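Local coordinates for protein UV damage endonuclease (Sulfolobus acidocaldarius, PDB 3TC3) that probably acts as a metal-dependent endonuclease in DNA repair, recognising damaged DNA by flipping out dinucleotides and carrying manganese in its TIM barrel, at residues H102-I107 against A147-S152; I161-S166 against K204-I209. All blocks are in the same frame, centred on the assembly; numbering follows the deposited sequence. Where two conformers were deposited one is given.

How the contacts relate
Both contacts are small and apolar, and each brings an outer helix of the TIM barrel against a different partner. Contact 1 joins two helices, 101-113 and 133-153, in the outer layer and is only partly buried; contact 2 sets helix 203-213 against a valine in the loop that follows strand 158-162 and is buried throughout. No element is common to both, although helix 133-153 leads directly into strand 158-162. Their centres lie 29 Å apart, on opposite sides of the chain's centre. The chemistry follows the setting: leucines meet a serine at the helix pair, whereas valine, isoleucine and cysteine close together in contact 2, nearer the manganese site.

Contact 1: residues H102-I107 against A147-S152; sequences HILGDI and ADLLDS
Leu104 lays its isobutyl end over the side chain of Ser152, CD1 coming to 3.4 Å from Ser152 OG and CD2 to 3.6 Å from that same OG. A hydroxyl facing two methyls would be poorly placed if it had no polar partner, but Ser152 bends back on its own helix: with chi1 at 78°, OG sits between the backbone N and the carbonyl carbon and donates to Leu149 O at 2.7 Å. The donor approaches that oxygen at a C=O...OG angle of 125°, somewhat tilted from the carbonyl plane. Serine suits the spot because it is short and can settle its polar atom within the helix while Leu104 packs on it. Beside this, Leu104 CD2 meets Leu149 CD1 at 3.8 Å, the two side chains crossing at about a right angle, so that one methyl of each makes the touch. Gly105 adds only backbone here, its N lying 4.0 Å from Ser152 O. The axes of the two short helical segments approach to 9.6 Å and are inclined at 76°. Trp96 of helix 96-99 touches Leu104, Leu149 and Ser152 alike, and Leu59 of helix 48-71 packs against Leu104, placing the pair in the outer helical layer around the parallel barrel strands.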
loop_
_atom_site.group_PDB
_atom_site.type_symbol
_atom_site.label_atom_id
_atom_site.label_comp_id
_atom_site.label_asym_id
_atom_site.label_seq_id
_atom_site.Cartn_x
_atom_site.Cartn_y
_atom_site.Cartn_z
ATOM N N HIS A 102 10.060 12.276 17.977
ATOM C CA HIS A 102 10.200 13.616 17.393
ATOM C C HIS A 102 9.902 13.683 15.911
ATOM O O HIS A 102 8.966 14.356 15.429
ATOM C CB HIS A 102 11.638 14.078 17.644
ATOM C CG HIS A 102 12.631 12.922 17.743
ATOM N ND1 HIS A 102 13.222 12.370 16.655
ATOM C CD2 HIS A 102 13.128 12.236 18.850
ATOM C CE1 HIS A 102 14.053 11.399 17.049
ATOM N NE2 HIS A 102 13.999 11.318 18.391
ATOM N N ILE A 103 10.763 12.989 15.155
ATOM C CA ILE A 103 10.701 12.962 13.700
ATOM C C ILE A 103 9.392 12.283 13.268
ATOM O O ILE A 103 8.793 12.726 12.299
ATOM C CB ILE A 103 11.940 12.247 13.049
ATOM C CG1 ILE A 103 13.273 12.802 13.654
ATOM C CG2 ILE A 103 11.922 12.394 11.485
ATOM C CD1 ILE A 103 14.466 11.792 13.736
ATOM N N LEU A 104 8.982 11.208 13.984
ATOM C CA LEU A 104 7.695 10.529 13.653
ATOM C C LEU A 104 6.472 11.452 13.783
ATOM O O LEU A 104 5.630 11.523 12.852
ATOM C CB LEU A 104 7.552 9.226 14.442
ATOM C CG LEU A 104 8.597 8.160 14.125
ATOM C CD1 LEU A 104 8.689 7.023 15.195
ATOM C CD2 LEU A 104 8.155 7.528 12.681
ATOM N N GLY A 105 6.376 12.172 14.896
ATOM C CA GLY A 105 5.326 13.156 15.076
ATOM C C GLY A 105 5.376 14.268 14.026
ATOM O O GLY A 105 4.336 14.708 13.547
ATOM N N ASP A 106 6.576 14.711 13.648
ATOM C CA ASP A 106 6.780 15.811 12.701
ATOM C C ASP A 106 6.246 15.413 11.308
ATOM O O ASP A 106 5.521 16.207 10.668
ATOM C CB ASP A 106 8.261 16.180 12.620
ATOM C CG ASP A 106 8.572 17.145 11.490
ATOM O OD1 ASP A 106 8.217 18.339 11.592
ATOM O OD2 ASP A 106 9.201 16.767 10.471
ATOM N N ILE A 107 6.559 14.157 10.909
ATOM C CA ILE A 107 6.147 13.645 9.606
ATOM C C ILE A 107 4.627 13.525 9.630
ATOM O O ILE A 107 3.966 13.940 8.688
ATOM C CB ILE A 107 6.827 12.304 9.321
ATOM C CG1 ILE A 107 8.305 12.540 8.900
ATOM C CG2 ILE A 107 6.027 11.565 8.161
ATOM C CD1 ILE A 107 9.194 11.276 9.079
ATOM N N ALA A 147 0.985 -0.995 11.876
ATOM C CA ALA A 147 0.022 -0.192 12.673
ATOM C C ALA A 147 0.813 0.651 13.655
ATOM O O ALA A 147 0.473 1.842 13.859
ATOM C CB ALA A 147 -0.874 -1.131 13.407
ATOM N N ASP A 148 1.822 0.075 14.287
ATOM C CA ASP A 148 2.613 0.895 15.238
ATOM C C ASP A 148 3.242 2.112 14.523
ATOM O O ASP A 148 3.428 3.185 15.150
ATOM C CB ASP A 148 3.736 0.044 15.869
ATOM C CG ASP A 148 3.220 -0.953 16.919
ATOM O OD1 ASP A 148 2.047 -0.852 17.313
ATOM O OD2 ASP A 148 4.020 -1.821 17.284
ATOM N N LEU A 149 3.776 1.880 13.303
ATOM C CA LEU A 149 4.458 2.995 12.604
ATOM C C LEU A 149 3.458 4.135 12.348
ATOM O O LEU A 149 3.715 5.326 12.665
ATOM C CB LEU A 149 5.128 2.508 11.312
ATOM C CG LEU A 149 5.864 3.584 10.527
ATOM C CD1 LEU A 149 7.090 4.073 11.373
ATOM C CD2 LEU A 149 6.272 3.085 9.183
ATOM N N LEU A 150 2.311 3.800 11.807
ATOM C CA LEU A 150 1.232 4.761 11.531
ATOM C C LEU A 150 0.745 5.407 12.856
ATOM O O LEU A 150 0.552 6.661 12.897
ATOM C CB LEU A 150 0.112 4.042 10.786
ATOM C CG LEU A 150 0.646 3.550 9.375
ATOM C CD1 LEU A 150 -0.473 2.694 8.743
ATOM C CD2 LEU A 150 0.958 4.692 8.442
ATOM N N ASP A 151 0.610 4.590 13.929
ATOM C CA ASP A 151 0.224 5.169 15.214
ATOM C C ASP A 151 1.259 6.161 15.692
ATOM O O ASP A 151 0.913 7.190 16.293
ATOM C CB ASP A 151 0.130 4.066 16.231
ATOM C CG ASP A 151 -1.137 3.269 16.202
ATOM O OD1 ASP A 151 -2.121 3.632 15.549
ATOM O OD2 ASP A 151 -1.145 2.247 16.929
ATOM N N SER A 152 2.536 5.897 15.512
ATOM C CA SER A 152 3.599 6.757 16.027
ATOM C C SER A 152 3.619 8.071 15.306
ATOM O O SER A 152 4.087 9.084 15.885
ATOM C CB SER A 152 4.961 6.053 15.899
ATOM O OG SER A 152 5.484 6.083 14.555
#

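Contact 2: residues I161-S166 against K204-I209; sequences IHVGSS and KDCLWI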
loop_
_atom_site.group_PDB
_atom_site.type_symbol
_atom_site.label_atom_id
_atom_site.label_comp_id
_atom_site.label_asym_id
_atom_site.label_seq_id
_atom_site.Cartn_x
_atom_site.Cartn_y
_atom_site.Cartn_z
ATOM N N ILE A 161 -3.223 -5.598 2.046
ATOM C CA ILE A 161 -2.664 -6.929 1.836
ATOM C C ILE A 161 -3.448 -7.756 0.796
ATOM O O ILE A 161 -4.533 -7.370 0.476
ATOM C CB ILE A 161 -2.630 -7.774 3.132
ATOM C CG1 ILE A 161 -4.046 -7.951 3.674
ATOM C CG2 ILE A 161 -1.680 -7.069 4.141
ATOM C CD1 ILE A 161 -4.099 -9.005 4.934
ATOM N N HIS A 162 -2.785 -8.776 0.213
ATOM C CA HIS A 162 -3.530 -9.768 -0.566
ATOM C C HIS A 162 -4.193 -10.742 0.370
ATOM O O HIS A 162 -3.927 -10.844 1.602
ATOM C CB HIS A 162 -2.531 -10.471 -1.462
ATOM C CG HIS A 162 -2.084 -9.628 -2.584
ATOM N ND1 HIS A 162 -0.791 -9.440 -2.876
ATOM C CD2 HIS A 162 -2.812 -8.872 -3.501
ATOM C CE1 HIS A 162 -0.691 -8.647 -3.987
ATOM N NE2 HIS A 162 -1.926 -8.297 -4.361
ATOM N N VAL A 163 -5.137 -11.536 -0.173
ATOM C CA VAL A 163 -5.833 -12.493 0.643
ATOM C C VAL A 163 -4.847 -13.540 1.198
ATOM O O VAL A 163 -4.983 -14.029 2.334
ATOM C CB VAL A 163 -7.049 -13.120 -0.127
ATOM C CG1 VAL A 163 -7.629 -14.164 0.723
ATOM C CG2 VAL A 163 -8.055 -12.040 -0.354
ATOM N N GLY A 164 -3.923 -13.913 0.324
ATOM C CA GLY A 164 -2.878 -14.774 0.798
ATOM C C GLY A 164 -2.822 -16.130 0.066
ATOM O O GLY A 164 -2.752 -16.246 -1.176
ATOM N N SER A 165 -2.904 -17.198 0.863
ATOM C CA SER A 165 -2.779 -18.573 0.391
ATOM C C SER A 165 -4.076 -19.122 -0.188
ATOM O O SER A 165 -5.132 -18.732 0.284
ATOM C CB SER A 165 -2.365 -19.337 1.681
ATOM O OG SER A 165 -2.419 -20.728 1.517
ATOM N N SER A 166 -3.984 -20.120 -1.092
ATOM C CA SER A 166 -5.178 -20.831 -1.535
ATOM C C SER A 166 -5.101 -22.322 -1.133
ATOM O O SER A 166 -5.823 -23.142 -1.721
ATOM C CB SER A 166 -5.392 -20.726 -3.067
ATOM O OG SER A 166 -4.261 -21.248 -3.702
ATOM N N LYS A 204 -14.261 -10.262 -7.248
ATOM C CA LYS A 204 -15.422 -10.956 -6.713
ATOM C C LYS A 204 -15.114 -11.592 -5.358
ATOM O O LYS A 204 -15.928 -11.512 -4.380
ATOM C CB LYS A 204 -15.864 -12.051 -7.701
ATOM C CG LYS A 204 -17.104 -12.855 -7.231
ATOM C CD LYS A 204 -17.486 -13.760 -8.411
ATOM C CE LYS A 204 -18.460 -14.778 -7.922
ATOM N NZ LYS A 204 -18.706 -15.878 -8.867
ATOM N N ASP A 205 -13.955 -12.239 -5.265
ATOM C CA ASP A 205 -13.584 -12.930 -4.009
ATOM C C ASP A 205 -13.351 -11.922 -2.876
ATOM O O ASP A 205 -13.797 -12.084 -1.752
ATOM C CB ASP A 205 -12.292 -13.708 -4.256
ATOM C CG ASP A 205 -12.495 -14.917 -5.136
ATOM O OD1 ASP A 205 -13.529 -15.619 -5.068
ATOM O OD2 ASP A 205 -11.608 -15.149 -5.942
ATOM N N CYS A 206 -12.695 -10.810 -3.219
ATOM C CA CYS A 206 -12.482 -9.747 -2.204
ATOM C C CYS A 206 -13.793 -9.124 -1.753
ATOM O O CYS A 206 -13.967 -8.859 -0.542
ATOM C CB CYS A 206 -11.538 -8.642 -2.736
ATOM S SG CYS A 206 -9.856 -9.267 -3.032
ATOM N N LEU A 207 -14.738 -9.008 -2.668
ATOM C CA LEU A 207 -16.051 -8.420 -2.303
ATOM C C LEU A 207 -16.768 -9.410 -1.340
ATOM O O LEU A 207 -17.486 -8.974 -0.422
ATOM C CB LEU A 207 -16.872 -8.220 -3.561
ATOM C CG LEU A 207 -16.381 -7.054 -4.424
ATOM C CD1 LEU A 207 -17.206 -6.959 -5.738
ATOM C CD2 LEU A 207 -16.473 -5.743 -3.664
ATOM N N TRP A 208 -16.543 -10.728 -1.528
ATOM C CA TRP A 208 -17.209 -11.728 -0.641
ATOM C C TRP A 208 -16.682 -11.546 0.756
ATOM O O TRP A 208 -17.433 -11.622 1.751
ATOM C CB TRP A 208 -16.922 -13.096 -1.230
ATOM C CG TRP A 208 -17.731 -14.201 -0.596
ATOM C CD1 TRP A 208 -18.984 -14.669 -1.001
ATOM C CD2 TRP A 208 -17.387 -14.978 0.591
ATOM N NE1 TRP A 208 -19.397 -15.691 -0.189
ATOM C CE2 TRP A 208 -18.487 -15.948 0.757
ATOM C CE3 TRP A 208 -16.271 -15.036 1.469
ATOM C CZ2 TRP A 208 -18.502 -16.859 1.837
ATOM C CZ3 TRP A 208 -16.293 -16.014 2.521
ATOM C CH2 TRP A 208 -17.369 -16.886 2.651
ATOM N N ILE A 209 -15.355 -11.361 0.886
ATOM C CA ILE A 209 -14.750 -11.088 2.176
ATOM C C ILE A 209 -15.294 -9.780 2.754
ATOM O O ILE A 209 -15.688 -9.769 3.936
ATOM C CB ILE A 209 -13.202 -11.072 2.103
ATOM C CG1 ILE A 209 -12.658 -12.471 1.791
ATOM C CG2 ILE A 209 -12.647 -10.445 3.432
ATOM C CD1 ILE A 209 -11.139 -12.465 1.582
#
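Val163 holds CG1 anti to its backbone N (chi1 175°) and CG2 anti to its carbonyl carbon; its CB points toward helix 203-213, and this rotamer sets both methyls against Ile209 CD1. Ile209 answers with CG1 anti to its own carbonyl carbon and an extended chi2 of 175°, which carries CD1 out to the valine. The two side chains meet tip to tip. Ile209 CD1 rests 3.7 Å from Val163 CG2 and 4.0 Å from Val163 CG1, a single methyl set against the fork of the valine. Cys206, one helical turn before Ile209, adds a looser contact, its SG lying 4.3 Å from Val163 CG2; the short, weakly polar thiol fits a buried place beside apolar neighbours. The short, branched valine offers two methyls close to the backbone, while isoleucine supplies the longer reach needed to meet it from the helix. In the eight-stranded parallel TIM barrel, 161-166 is the end of strand 158-162 and the loop that follows it, and helix 203-213 comes after the neighbouring strand 192-195. Ile194 of that strand touches both Cys206 and Ile209, and Phe201 packs on Val163, so apolar groups continue around the join. The side chain of Cys206 is about 6 Å from that of Glu195, a manganese ligand, and about 11 Å from the metal itself, so the contact lies near the metal site, though neither segment supplies a ligand. Leu174 of helix 170-181 also touches Ile209.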